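Local coordinates for uncharacterized protein (Bacteroides ovatus, PDB 4FS7), which is of unknown function but, as an extracellular leucine-rich repeat protein of the BspA type, probably serves in protein binding, at residues Y2-D7 against Y11-E16; I348-S353 against Y382-T387; K233-P238 against S247-C252. All coordinates share one frame; numbering follows the deposited sequence. Where two conformers were deposited one is given.

Interaction 1. Residues Y2-D7 against Y11-E16; sequences YDFVID and YNFTKE
A classic beta bulge marks the N-terminal hairpin of strands 4-6 and 9-13, where Asp3 and Phe4 both face Tyr11. Tyr11 O takes two backbone bonds, from Asp3 N at 2.9 Å and from Phe4 N at 3.2 Å. Tyr11 N returns a bond to Phe4 O. The carboxylate of Asp3 reaches across to the partner strand. Its OD2 accepts Phe13 N at 2.8 Å through the anti lone pair, and a water joins the same oxygen to Phe13 O. Phe4 CG sits between its backbone N and carbonyl carbon (chi1 65°), which lays the ring against Tyr11 CB. Tyr11 CB lies over one face of this ring, 3.9 Å from its centroid. The two rings are nearly parallel but slid apart, with little overlap. Phe4 CE1 meets Phe13 CE1 at 3.6 Å, the ring planes 40° apart. Ile6 CB touches Tyr11 CE2 at 4.0 Å. Tyr52 stacks on Phe4 from outside the hairpin. With a smaller alanine at Phe4, Tyr11 CB and the Phe13 ring would probably lose their shared partner, and a gap would open between them. The arrangement is that of a bulged antiparallel hairpin with an aromatic cluster on one face.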
ATOM      1  N   TYR A   2      10.543  -5.267  38.750  1.00 26.63           N
ATOM      2  CA  TYR A   2      11.957  -5.765  38.508  1.00 24.99           C
ATOM      3  C   TYR A   2      12.534  -6.541  39.694  1.00 23.73           C
ATOM      4  O   TYR A   2      12.000  -6.483  40.801  1.00 26.32           O
ATOM      5  CB  TYR A   2      12.901  -4.612  38.182  1.00 23.99           C
ATOM      6  CG  TYR A   2      12.946  -3.519  39.221  1.00 23.51           C
ATOM      7  CD1 TYR A   2      13.793  -3.611  40.316  1.00 26.49           C
ATOM      8  CD2 TYR A   2      12.138  -2.391  39.122  1.00 25.09           C
ATOM      9  CE1 TYR A   2      13.837  -2.613  41.279  1.00 26.38           C
ATOM     10  CE2 TYR A   2      12.183  -1.376  40.094  1.00 28.26           C
ATOM     11  CZ  TYR A   2      13.044  -1.501  41.162  1.00 30.09           C
ATOM     12  OH  TYR A   2      13.092  -0.514  42.134  1.00 33.01           O
ATOM     13  N   ASP A   3      13.625  -7.276  39.465  1.00 23.46           N
ATOM     14  CA  ASP A   3      14.302  -8.049  40.528  1.00 21.66           C
ATOM     15  C   ASP A   3      15.408  -7.256  41.231  1.00 22.04           C
ATOM     16  O   ASP A   3      15.541  -7.326  42.473  1.00 26.30           O
ATOM     17  CB  ASP A   3      14.809  -9.413  40.038  1.00 21.80           C
ATOM     18  CG  ASP A   3      13.686 -10.351  39.595  1.00 24.69           C
ATOM     19  OD1 ASP A   3      12.643 -10.445  40.299  1.00 32.64           O
ATOM     20  OD2 ASP A   3      13.836 -11.061  38.592  1.00 26.10           O
ATOM     21  N   PHE A   4      16.218  -6.519  40.484  1.00 20.63           N
ATOM     22  CA  PHE A   4      17.211  -5.614  41.079  1.00 19.69           C
ATOM     23  C   PHE A   4      17.611  -4.516  40.109  1.00 18.22           C
ATOM     24  O   PHE A   4      17.219  -4.563  38.938  1.00 19.85           O
ATOM     25  CB  PHE A   4      18.435  -6.408  41.583  1.00 19.24           C
ATOM     26  CG  PHE A   4      19.217  -7.095  40.490  1.00 16.86           C
ATOM     27  CD1 PHE A   4      18.869  -8.330  40.043  1.00 17.21           C
ATOM     28  CD2 PHE A   4      20.331  -6.482  39.954  1.00 18.58           C
ATOM     29  CE1 PHE A   4      19.605  -8.950  39.034  1.00 17.11           C
ATOM     30  CE2 PHE A   4      21.063  -7.096  38.949  1.00 16.06           C
ATOM     31  CZ  PHE A   4      20.701  -8.327  38.503  1.00 15.45           C
ATOM     32  N   VAL A   5      18.362  -3.535  40.615  1.00 17.79           N
ATOM     33  CA  VAL A   5      18.805  -2.336  39.898  1.00 19.33           C
ATOM     34  C   VAL A   5      20.314  -2.218  40.021  1.00 20.61           C
ATOM     35  O   VAL A   5      20.863  -2.443  41.108  1.00 23.68           O
ATOM     36  CB  VAL A   5      18.178  -1.050  40.492  1.00 22.57           C
ATOM     37  CG1 VAL A   5      18.539   0.185  39.669  1.00 25.06           C
ATOM     38  CG2 VAL A   5      16.654  -1.214  40.682  1.00 26.75           C
ATOM     39  N   ILE A   6      20.987  -1.909  38.914  1.00 18.83           N
ATOM     40  CA  ILE A   6      22.410  -1.543  38.917  1.00 18.09           C
ATOM     41  C   ILE A   6      22.544  -0.234  38.148  1.00 19.85           C
ATOM     42  O   ILE A   6      22.101  -0.170  36.997  1.00 19.29           O
ATOM     43  CB  ILE A   6      23.315  -2.611  38.285  1.00 18.90           C
ATOM     44  CG1 ILE A   6      23.152  -3.944  39.009  1.00 21.20           C
ATOM     45  CG2 ILE A   6      24.777  -2.148  38.226  1.00 22.92           C
ATOM     46  CD1 ILE A   6      23.660  -3.990  40.432  1.00 23.64           C
ATOM     47  N   ASP A   7      23.120   0.795  38.771  1.00 20.86           N
ATOM     48  CA  ASP A   7      23.193   2.127  38.190  1.00 23.55           C
ATOM     49  C   ASP A   7      21.781   2.536  37.723  1.00 24.09           C
ATOM     50  O   ASP A   7      20.828   2.521  38.536  1.00 24.83           O
ATOM     51  CB  ASP A   7      24.282   2.189  37.107  1.00 25.10           C
ATOM     52  CG  ASP A   7      25.674   1.856  37.663  1.00 27.40           C
ATOM     53  OD1 ASP A   7      26.002   2.366  38.757  1.00 35.39           O
ATOM     54  OD2 ASP A   7      26.438   1.073  37.051  1.00 27.04           O
ATOM     55  N   TYR A  11      16.772  -5.016  36.145  1.00 14.93           N
ATOM     56  CA  TYR A  11      17.016  -6.350  35.660  1.00 14.63           C
ATOM     57  C   TYR A  11      16.029  -7.318  36.247  1.00 15.40           C
ATOM     58  O   TYR A  11      15.629  -7.187  37.430  1.00 18.03           O
ATOM     59  CB  TYR A  11      18.449  -6.816  35.994  1.00 14.37           C
ATOM     60  CG  TYR A  11      19.520  -5.938  35.379  1.00 13.16           C
ATOM     61  CD1 TYR A  11      19.976  -6.222  34.087  1.00 13.76           C
ATOM     62  CD2 TYR A  11      20.023  -4.812  36.011  1.00 14.61           C
ATOM     63  CE1 TYR A  11      20.911  -5.438  33.481  1.00 12.97           C
ATOM     64  CE2 TYR A  11      20.995  -4.043  35.423  1.00 14.29           C
ATOM     65  CZ  TYR A  11      21.403  -4.327  34.112  1.00 13.79           C
ATOM     66  OH  TYR A  11      22.353  -3.499  33.530  1.00 14.78           O
ATOM     67  N   ASN A  12      15.691  -8.318  35.453  1.00 16.05           N
ATOM     68  CA  ASN A  12      14.951  -9.478  35.894  1.00 16.74           C
ATOM     69  C   ASN A  12      15.764 -10.753  35.649  1.00 17.13           C
ATOM     70  O   ASN A  12      16.391 -10.900  34.605  1.00 17.33           O
ATOM     71  CB  ASN A  12      13.606  -9.634  35.174  1.00 17.47           C
ATOM     72  CG  ASN A  12      12.631  -8.525  35.466  1.00 21.65           C
ATOM     73  OD1 ASN A  12      12.875  -7.648  36.266  1.00 26.82           O
ATOM     74  ND2 ASN A  12      11.542  -8.506  34.701  1.00 30.96           N
ATOM     75  N   PHE A  13      15.742 -11.674  36.599  1.00 19.74           N
ATOM     76  CA  PHE A  13      16.332 -12.990  36.366  1.00 20.59           C
ATOM     77  C   PHE A  13      15.586 -13.727  35.257  1.00 22.90           C
ATOM     78  O   PHE A  13      14.341 -13.628  35.146  1.00 25.52           O
ATOM     79  CB  PHE A  13      16.352 -13.836  37.647  1.00 22.38           C
ATOM     80  CG  PHE A  13      17.113 -13.193  38.756  1.00 21.09           C
ATOM     81  CD1 PHE A  13      18.484 -13.050  38.664  1.00 20.46           C
ATOM     82  CD2 PHE A  13      16.468 -12.690  39.863  1.00 23.24           C
ATOM     83  CE1 PHE A  13      19.213 -12.426  39.653  1.00 21.84           C
ATOM     84  CE2 PHE A  13      17.177 -12.057  40.868  1.00 22.69           C
ATOM     85  CZ  PHE A  13      18.569 -11.916  40.759  1.00 22.05           C
ATOM     86  N   THR A  14      16.350 -14.422  34.423  1.00 23.28           N
ATOM     87  CA  THR A  14      15.823 -15.256  33.337  1.00 24.06           C
ATOM     88  C   THR A  14      16.179 -16.723  33.572  1.00 28.82           C
ATOM     89  O   THR A  14      17.031 -17.039  34.418  1.00 30.83           O
ATOM     90  CB  THR A  14      16.221 -14.720  31.902  1.00 25.96           C
ATOM     91  OG1 THR A  14      17.610 -14.327  31.824  1.00 25.02           O
ATOM     92  CG2 THR A  14      15.365 -13.497  31.556  1.00 26.36           C
ATOM     93  N   LYS A  15      15.496 -17.625  32.867  1.00 30.63           N
ATOM     94  CA  LYS A  15      15.548 -19.053  33.206  1.00 34.63           C
ATOM     95  C   LYS A  15      16.951 -19.652  33.061  1.00 34.53           C
ATOM     96  O   LYS A  15      17.335 -20.526  33.848  1.00 39.44           O
ATOM     97  CB  LYS A  15      14.544 -19.852  32.357  1.00 35.87           C
ATOM     98  CG  LYS A  15      14.489 -21.357  32.687  1.00 39.83           C
ATOM     99  N   GLU A  16      17.703 -19.221  32.050  1.00 33.79           N
ATOM    100  CA  GLU A  16      19.048 -19.732  31.838  1.00 32.54           C
ATOM    101  C   GLU A  16      19.949 -19.394  33.029  1.00 31.46           C
ATOM    102  O   GLU A  16      19.976 -18.240  33.514  1.00 30.70           O
ATOM    103  CB  GLU A  16      19.644 -19.192  30.531  1.00 34.25           C
ATOM    104  CG  GLU A  16      20.981 -19.829  30.135  1.00 35.03           C
ATOM    105  CD  GLU A  16      21.557 -19.238  28.859  1.00 42.98           C
ATOM    106  OE1 GLU A  16      20.795 -18.577  28.130  1.00 46.94           O
ATOM    107  OE2 GLU A  16      22.766 -19.422  28.585  1.00 49.41           O
TER
HETATM  108  O   HOH W   1      12.390 -12.668  36.932  1.00 35.20           O
HETATM  109  O   HOH W   2      23.433  -1.459  34.890  1.00 18.75           O

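Interaction 2. Residues I348-S353 against Y382-T387; sequences INFPLS and YDFEDT
Phe350 and Phe384 point at each other from opposite directions inside the C-terminal part of the BspA-type leucine-rich repeat region. Both belong to loops. Residues 348-353 run on from strand 347-348. Residues 382-387 begin on the end of a 3-10 segment, at Tyr382 and Asp383, and continue as loop toward strand 389-393. The contact is small and wholly apolar, and both phenylalanines are buried. The two rings are turned 69° against each other, with centroids 5.9 Å apart. The rings meet obliquely. The two rings do not play the same part. Phe350 CZ comes to the edge of the Phe384 ring and lies near its plane. Phe384 reaches the Phe350 ring at a slant. Each phenylalanine carries its CG anti to the carbonyl carbon, with chi1 -66° in Phe350 and -63° in Phe384. In both residues the side chain leaves the backbone toward the other loop, and this torsion carries the ring on in that direction. The far ends of the rings do the touching.

Other side chains complete the surroundings. Phe350 also packs on Val371 and Leu373 of strand 370-374. Phe384 stacks on Phe362 and meets Phe390 edge-to-face, so its ring is held among several aromatic neighbours. The pair thus joins the loop after strand 347-348 to the segment just before the last strand, 389-393, within the hydrophobic interior of the repeat array. At the point of contact, Phe350 CZ is 3.9 Å from Phe384 CZ and equally far from Phe384 CE2.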
ATOM      1  N   ILE A 348     -21.593   8.796 -28.570  1.00 13.50           N
ATOM      2  CA  ILE A 348     -21.579   7.431 -28.091  1.00 13.18           C
ATOM      3  C   ILE A 348     -22.479   6.622 -28.996  1.00 13.32           C
ATOM      4  O   ILE A 348     -23.576   7.057 -29.340  1.00 14.62           O
ATOM      5  CB  ILE A 348     -21.942   7.333 -26.589  1.00 13.59           C
ATOM      6  CG1 ILE A 348     -21.790   5.882 -26.121  1.00 12.49           C
ATOM      7  CG2 ILE A 348     -23.352   7.914 -26.313  1.00 16.13           C
ATOM      8  CD1 ILE A 348     -21.874   5.741 -24.578  1.00 13.54           C
ATOM      9  N   ASN A 349     -21.990   5.452 -29.367  1.00 13.47           N
ATOM     10  CA  ASN A 349     -22.739   4.489 -30.144  1.00 13.25           C
ATOM     11  C   ASN A 349     -23.299   3.365 -29.301  1.00 14.29           C
ATOM     12  O   ASN A 349     -22.751   3.053 -28.230  1.00 15.65           O
ATOM     13  CB  ASN A 349     -21.844   3.864 -31.219  1.00 14.06           C
ATOM     14  CG  ASN A 349     -20.672   3.123 -30.622  1.00 13.92           C
ATOM     15  OD1 ASN A 349     -19.908   3.672 -29.834  1.00 16.59           O
ATOM     16  ND2 ASN A 349     -20.546   1.864 -30.956  1.00 16.15           N
ATOM     17  N   PHE A 350     -24.358   2.742 -29.801  1.00 12.58           N
ATOM     18  CA  PHE A 350     -25.040   1.668 -29.123  1.00 14.12           C
ATOM     19  C   PHE A 350     -25.066   0.448 -30.016  1.00 16.49           C
ATOM     20  O   PHE A 350     -25.954   0.296 -30.873  1.00 17.29           O
ATOM     21  CB  PHE A 350     -26.424   2.142 -28.735  1.00 13.92           C
ATOM     22  CG  PHE A 350     -26.358   3.228 -27.728  1.00 13.53           C
ATOM     23  CD1 PHE A 350     -26.183   2.936 -26.381  1.00 15.36           C
ATOM     24  CD2 PHE A 350     -26.365   4.552 -28.085  1.00 14.66           C
ATOM     25  CE1 PHE A 350     -26.069   3.963 -25.468  1.00 16.36           C
ATOM     26  CE2 PHE A 350     -26.254   5.597 -27.144  1.00 15.28           C
ATOM     27  CZ  PHE A 350     -26.100   5.274 -25.815  1.00 13.85           C
ATOM     28  N   PRO A 351     -24.106  -0.446 -29.828  1.00 14.26           N
ATOM     29  CA  PRO A 351     -24.058  -1.584 -30.719  1.00 15.60           C
ATOM     30  C   PRO A 351     -25.270  -2.508 -30.596  1.00 16.44           C
ATOM     31  O   PRO A 351     -25.872  -2.569 -29.557  1.00 15.95           O
ATOM     32  CB  PRO A 351     -22.775  -2.291 -30.292  0.50 16.92           C
ATOM     33  CG  PRO A 351     -21.924  -1.205 -29.742  0.50 16.50           C
ATOM     34  CD  PRO A 351     -22.863  -0.280 -29.066  0.50 14.60           C
ATOM     35  N   LEU A 352     -25.619  -3.210 -31.673  1.00 20.40           N
ATOM     36  CA  LEU A 352     -26.805  -4.057 -31.676  1.00 21.26           C
ATOM     37  C   LEU A 352     -26.685  -5.282 -30.769  1.00 18.59           C
ATOM     38  O   LEU A 352     -27.683  -5.907 -30.487  1.00 20.23           O
ATOM     39  CB  LEU A 352     -27.160  -4.470 -33.113  1.00 26.14           C
ATOM     40  N   SER A 353     -25.483  -5.592 -30.266  1.00 14.73           N
ATOM     41  CA  SER A 353     -25.301  -6.603 -29.210  1.00 14.17           C
ATOM     42  C   SER A 353     -25.862  -6.167 -27.851  1.00 11.78           C
ATOM     43  O   SER A 353     -26.034  -6.987 -26.960  1.00 11.91           O
ATOM     44  CB  SER A 353     -23.806  -6.887 -29.005  1.00 14.54           C
ATOM     45  OG  SER A 353     -23.053  -5.693 -28.916  1.00 15.74           O
ATOM     46  N   TYR A 382     -35.833   6.649 -20.914  1.00 10.73           N
ATOM     47  CA  TYR A 382     -35.982   7.380 -19.658  1.00 11.13           C
ATOM     48  C   TYR A 382     -34.682   7.506 -18.859  1.00 11.56           C
ATOM     49  O   TYR A 382     -34.614   8.309 -17.919  1.00 12.91           O
ATOM     50  CB  TYR A 382     -37.058   6.720 -18.794  1.00 12.85           C
ATOM     51  CG  TYR A 382     -38.352   6.466 -19.518  1.00 12.59           C
ATOM     52  CD1 TYR A 382     -39.120   7.517 -19.954  1.00 13.99           C
ATOM     53  CD2 TYR A 382     -38.774   5.170 -19.797  1.00 14.03           C
ATOM     54  CE1 TYR A 382     -40.317   7.303 -20.630  1.00 13.80           C
ATOM     55  CE2 TYR A 382     -39.970   4.920 -20.458  1.00 14.08           C
ATOM     56  CZ  TYR A 382     -40.712   5.990 -20.906  1.00 13.87           C
ATOM     57  OH  TYR A 382     -41.886   5.747 -21.591  1.00 17.07           O
ATOM     58  N   ASP A 383     -33.661   6.765 -19.294  1.00 10.48           N
ATOM     59  CA  ASP A 383     -32.360   6.767 -18.637  1.00  9.73           C
ATOM     60  C   ASP A 383     -31.386   7.782 -19.221  1.00  9.92           C
ATOM     61  O   ASP A 383     -30.222   7.833 -18.835  1.00 11.07           O
ATOM     62  CB  ASP A 383     -31.836   5.348 -18.629  1.00 11.39           C
ATOM     63  CG  ASP A 383     -32.774   4.441 -17.824  1.00 11.40           C
ATOM     64  OD1 ASP A 383     -33.018   4.763 -16.631  1.00 12.40           O
ATOM     65  OD2 ASP A 383     -33.358   3.513 -18.399  1.00 11.80           O
ATOM     66  N   PHE A 384     -31.899   8.588 -20.137  1.00 10.28           N
ATOM     67  CA  PHE A 384     -31.220   9.742 -20.708  1.00  9.80           C
ATOM     68  C   PHE A 384     -31.869  11.038 -20.250  1.00 10.38           C
ATOM     69  O   PHE A 384     -33.041  11.041 -19.831  1.00 12.54           O
ATOM     70  CB  PHE A 384     -31.295   9.708 -22.236  1.00 11.15           C
ATOM     71  CG  PHE A 384     -30.600   8.522 -22.868  1.00 10.44           C
ATOM     72  CD1 PHE A 384     -31.180   7.293 -22.856  1.00 10.73           C
ATOM     73  CD2 PHE A 384     -29.375   8.645 -23.505  1.00 11.44           C
ATOM     74  CE1 PHE A 384     -30.575   6.164 -23.450  1.00 11.19           C
ATOM     75  CE2 PHE A 384     -28.780   7.530 -24.088  1.00 10.83           C
ATOM     76  CZ  PHE A 384     -29.382   6.308 -24.070  1.00 11.92           C
ATOM     77  N   GLU A 385     -31.164  12.149 -20.385  1.00 11.12           N
ATOM     78  CA  GLU A 385     -31.794  13.448 -20.207  1.00 12.57           C
ATOM     79  C   GLU A 385     -32.945  13.628 -21.176  1.00 13.48           C
ATOM     80  O   GLU A 385     -32.927  13.102 -22.270  1.00 14.04           O
ATOM     81  CB  GLU A 385     -30.767  14.555 -20.423  1.00 13.59           C
ATOM     82  CG  GLU A 385     -29.749  14.607 -19.281  1.00 14.59           C
ATOM     83  CD  GLU A 385     -30.382  15.080 -17.991  1.00 17.55           C
ATOM     84  OE1 GLU A 385     -30.966  16.194 -18.043  1.00 22.53           O
ATOM     85  OE2 GLU A 385     -30.305  14.392 -16.929  1.00 17.61           O
ATOM     86  N   ASP A 386     -33.960  14.373 -20.736  1.00 15.95           N
ATOM     87  CA  ASP A 386     -35.163  14.567 -21.556  1.00 18.99           C
ATOM     88  C   ASP A 386     -34.903  15.431 -22.794  1.00 19.30           C
ATOM     89  O   ASP A 386     -35.759  15.529 -23.663  1.00 22.35           O
ATOM     90  CB  ASP A 386     -36.370  15.034 -20.737  1.00 23.65           C
ATOM     91  CG  ASP A 386     -36.169  16.364 -20.067  1.00 27.19           C
ATOM     92  OD1 ASP A 386     -35.224  17.101 -20.420  1.00 30.69           O
ATOM     93  OD2 ASP A 386     -37.015  16.699 -19.178  1.00 36.31           O
ATOM     94  N   THR A 387     -33.730  16.048 -22.875  1.00 17.16           N
ATOM     95  CA  THR A 387     -33.297  16.808 -24.043  1.00 19.40           C
ATOM     96  C   THR A 387     -32.700  15.934 -25.163  1.00 18.83           C
ATOM     97  O   THR A 387     -32.572  16.393 -26.295  1.00 20.67           O
ATOM     98  CB  THR A 387     -32.295  17.890 -23.621  1.00 19.78           C
ATOM     99  OG1 THR A 387     -31.326  17.288 -22.763  1.00 19.76           O
ATOM    100  CG2 THR A 387     -33.019  19.050 -22.871  1.00 23.29           C
TER

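Interaction 3. Residues K233-P238 against S247-C252; sequences KNIIIP and SVFYGC
Phe249 puts the outer end of its ring against Ile235, and Ile237 reaches the same ring at its edge. Phe249 CE1 lies 3.8 Å from Ile235 CG1 and 3.9 Å from Ile235 CD1. Phe249 CZ is 4.0 Å from Ile235 CG2, so both branches of this isoleucine touch the ring. Ile237 CD1 comes near the ring plane, 4.3 Å from Phe249 CZ. Ile235 and Phe249 approach from opposite directions. In Phe249, CG stands anti to the carbonyl carbon (chi1 -63°), and the ring extends toward the strand. These three side chains form part of the hydrophobic interior of the BspA-type leucine-rich repeats.

Val248 CG1 rests over one face of the ring, 3.7 Å above its plane and offset toward the rim. Two turns shape the backbone that carries Phe249. A type I turn runs from Ser247 to Tyr250, and a type II turn from Phe249 to Cys252. They are closed by Tyr250 N to Ser247 O and by Cys252 N to Phe249 O.

Further out, Phe249 meets Phe272 with planes about 15° apart and touches Leu227. Strand 234-237 pairs in parallel with strand 257-260. The loop 247-252, between strands 243-244 and 257-260 in the chain, packs against Ile235 and Ile237 of strand 234-237.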
ATOM      1  N   LYS A 233       2.808   7.726 -12.873  1.00 12.47           N
ATOM      2  CA  LYS A 233       2.359   8.586 -13.992  1.00 12.24           C
ATOM      3  C   LYS A 233       1.726   7.822 -15.137  1.00 11.41           C
ATOM      4  O   LYS A 233       0.704   8.244 -15.667  1.00 12.19           O
ATOM      5  CB  LYS A 233       3.552   9.388 -14.531  1.00 14.20           C
ATOM      6  CG  LYS A 233       3.190  10.380 -15.660  1.00 18.78           C
ATOM      7  CD  LYS A 233       4.483  10.993 -16.289  1.00 26.20           C
ATOM      8  CE  LYS A 233       4.243  12.349 -16.953  1.00 29.69           C
ATOM      9  NZ  LYS A 233       3.967  13.442 -15.939  1.00 26.67           N
ATOM     10  N   ASN A 234       2.326   6.700 -15.553  1.00 12.14           N
ATOM     11  CA  ASN A 234       1.834   5.900 -16.669  1.00 13.00           C
ATOM     12  C   ASN A 234       1.939   4.448 -16.276  1.00 13.92           C
ATOM     13  O   ASN A 234       3.034   3.952 -16.011  1.00 18.94           O
ATOM     14  CB  ASN A 234       2.632   6.161 -17.959  1.00 14.40           C
ATOM     15  CG  ASN A 234       2.538   7.589 -18.413  1.00 15.49           C
ATOM     16  OD1 ASN A 234       1.486   8.049 -18.912  1.00 17.77           O
ATOM     17  ND2 ASN A 234       3.587   8.313 -18.228  1.00 18.20           N
ATOM     18  N   ILE A 235       0.813   3.765 -16.167  1.00 13.39           N
ATOM     19  CA  ILE A 235       0.786   2.392 -15.760  1.00 13.01           C
ATOM     20  C   ILE A 235       0.441   1.509 -16.948  1.00 12.70           C
ATOM     21  O   ILE A 235      -0.533   1.736 -17.682  1.00 13.95           O
ATOM     22  CB  ILE A 235      -0.262   2.196 -14.606  1.00 14.40           C
ATOM     23  CG1 ILE A 235       0.295   2.749 -13.314  1.00 15.44           C
ATOM     24  CG2 ILE A 235      -0.647   0.712 -14.430  1.00 17.26           C
ATOM     25  CD1 ILE A 235       1.474   1.922 -12.704  1.00 18.56           C
ATOM     26  N   ILE A 236       1.213   0.465 -17.116  1.00 12.79           N
ATOM     27  CA  ILE A 236       0.892  -0.654 -17.982  1.00 13.65           C
ATOM     28  C   ILE A 236       0.834  -1.878 -17.119  1.00 13.85           C
ATOM     29  O   ILE A 236       1.827  -2.232 -16.442  1.00 17.36           O
ATOM     30  CB  ILE A 236       1.929  -0.828 -19.121  1.00 15.52           C
ATOM     31  CG1 ILE A 236       1.964   0.415 -20.015  1.00 16.89           C
ATOM     32  CG2 ILE A 236       1.634  -2.088 -19.900  1.00 19.69           C
ATOM     33  CD1 ILE A 236       2.965   0.320 -21.130  1.00 21.55           C
ATOM     34  N   ILE A 237      -0.310  -2.535 -17.101  1.00 12.33           N
ATOM     35  CA  ILE A 237      -0.440  -3.813 -16.442  1.00 11.91           C
ATOM     36  C   ILE A 237      -0.109  -4.897 -17.439  1.00 11.77           C
ATOM     37  O   ILE A 237      -0.836  -5.085 -18.404  1.00 13.41           O
ATOM     38  CB  ILE A 237      -1.872  -4.014 -15.831  1.00 13.35           C
ATOM     39  CG1 ILE A 237      -2.188  -2.939 -14.756  1.00 14.24           C
ATOM     40  CG2 ILE A 237      -2.028  -5.423 -15.235  1.00 14.00           C
ATOM     41  CD1 ILE A 237      -1.279  -2.929 -13.519  1.00 16.21           C
ATOM     42  N   PRO A 238       1.018  -5.587 -17.257  1.00 13.12           N
ATOM     43  CA  PRO A 238       1.423  -6.586 -18.248  1.00 15.05           C
ATOM     44  C   PRO A 238       0.588  -7.845 -18.134  1.00 13.57           C
ATOM     45  O   PRO A 238      -0.148  -8.089 -17.156  1.00 13.93           O
ATOM     46  CB  PRO A 238       2.896  -6.842 -17.895  1.00 16.32           C
ATOM     47  CG  PRO A 238       2.921  -6.692 -16.404  1.00 17.36           C
ATOM     48  CD  PRO A 238       2.010  -5.482 -16.175  1.00 15.84           C
ATOM     49  N   SER A 247      -9.728  -1.048  -5.865  1.00  8.58           N
ATOM     50  CA  SER A 247      -9.237   0.257  -5.469  1.00  8.63           C
ATOM     51  C   SER A 247      -7.697   0.347  -5.511  1.00  7.92           C
ATOM     52  O   SER A 247      -7.111   1.136  -4.793  1.00  8.32           O
ATOM     53  CB  SER A 247      -9.746   0.644  -4.070  1.00  9.63           C
ATOM     54  OG  SER A 247     -11.171   0.516  -4.007  1.00 12.03           O
ATOM     55  N   VAL A 248      -7.058  -0.400  -6.413  1.00  8.00           N
ATOM     56  CA  VAL A 248      -5.631  -0.534  -6.376  1.00  8.23           C
ATOM     57  C   VAL A 248      -4.929   0.796  -6.570  1.00  8.52           C
ATOM     58  O   VAL A 248      -3.888   1.007  -5.973  1.00  9.00           O
ATOM     59  CB  VAL A 248      -5.113  -1.598  -7.365  1.00  9.01           C
ATOM     60  CG1 VAL A 248      -3.585  -1.653  -7.396  1.00 10.59           C
ATOM     61  CG2 VAL A 248      -5.684  -2.978  -7.065  1.00 10.46           C
ATOM     62  N   PHE A 249      -5.481   1.652  -7.443  1.00  8.16           N
ATOM     63  CA  PHE A 249      -4.916   2.914  -7.734  1.00  7.88           C
ATOM     64  C   PHE A 249      -5.795   4.071  -7.234  1.00  9.43           C
ATOM     65  O   PHE A 249      -5.758   5.204  -7.740  1.00 10.22           O
ATOM     66  CB  PHE A 249      -4.668   3.075  -9.245  1.00  8.87           C
ATOM     67  CG  PHE A 249      -3.678   2.088  -9.767  1.00  9.70           C
ATOM     68  CD1 PHE A 249      -2.300   2.340  -9.696  1.00 10.60           C
ATOM     69  CD2 PHE A 249      -4.092   0.869 -10.274  1.00 10.72           C
ATOM     70  CE1 PHE A 249      -1.377   1.414 -10.144  1.00 12.59           C
ATOM     71  CE2 PHE A 249      -3.192  -0.040 -10.725  1.00 13.73           C
ATOM     72  CZ  PHE A 249      -1.822   0.210 -10.649  1.00 13.61           C
ATOM     73  N   TYR A 250      -6.549   3.820  -6.181  1.00  8.46           N
ATOM     74  CA  TYR A 250      -7.496   4.816  -5.693  1.00  8.75           C
ATOM     75  C   TYR A 250      -6.853   6.155  -5.453  1.00  8.30           C
ATOM     76  O   TYR A 250      -5.871   6.269  -4.727  1.00  9.35           O
ATOM     77  CB  TYR A 250      -8.121   4.321  -4.372  1.00  9.03           C
ATOM     78  CG  TYR A 250      -9.199   5.223  -3.865  1.00 10.04           C
ATOM     79  CD1 TYR A 250      -8.883   6.365  -3.149  1.00 11.41           C
ATOM     80  CD2 TYR A 250     -10.523   4.992  -4.150  1.00 12.04           C
ATOM     81  CE1 TYR A 250      -9.858   7.274  -2.757  1.00 14.48           C
ATOM     82  CE2 TYR A 250     -11.509   5.881  -3.721  1.00 14.84           C
ATOM     83  CZ  TYR A 250     -11.169   7.015  -3.053  1.00 15.12           C
ATOM     84  OH  TYR A 250     -12.208   7.882  -2.707  1.00 21.30           O
ATOM     85  N   GLY A 251      -7.415   7.218  -6.038  1.00  7.93           N
ATOM     86  CA  GLY A 251      -7.021   8.547  -5.723  1.00  8.68           C
ATOM     87  C   GLY A 251      -5.659   9.005  -6.192  1.00 10.58           C
ATOM     88  O   GLY A 251      -5.157  10.013  -5.708  1.00 13.48           O
ATOM     89  N   CYS A 252      -5.014   8.243  -7.083  1.00  9.28           N
ATOM     90  CA  CYS A 252      -3.704   8.651  -7.611  1.00 10.35           C
ATOM     91  C   CYS A 252      -3.894   9.921  -8.421  1.00 11.17           C
ATOM     92  O   CYS A 252      -4.611   9.910  -9.375  1.00 18.47           O
ATOM     93  CB  CYS A 252      -3.078   7.576  -8.474  1.00 11.23           C
ATOM     94  SG  CYS A 252      -2.506   6.148  -7.541  1.00 11.67           S
TER

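From the N terminus, interaction 1 comes first and closes the tight hairpin between residues 2-7 and 11-16, at the edge of the N-terminal mixed sheet. Interaction 3 follows far along the chain. It joins strand 234-237 to the loop 247-252 across eight intervening residues, in the middle of the repeat array. Interaction 2 comes last and spans 28 residues, tying the loop at 348-353 to the segment at 382-387. Interactions 3 and 2 lie in different BspA-type repeat ranges, 129-255 and 286-393. The three are in series; none nests within or crosses another. Interactions 1 and 2 fall on opposite sides of the chain's centre, their centres about 79 Å apart.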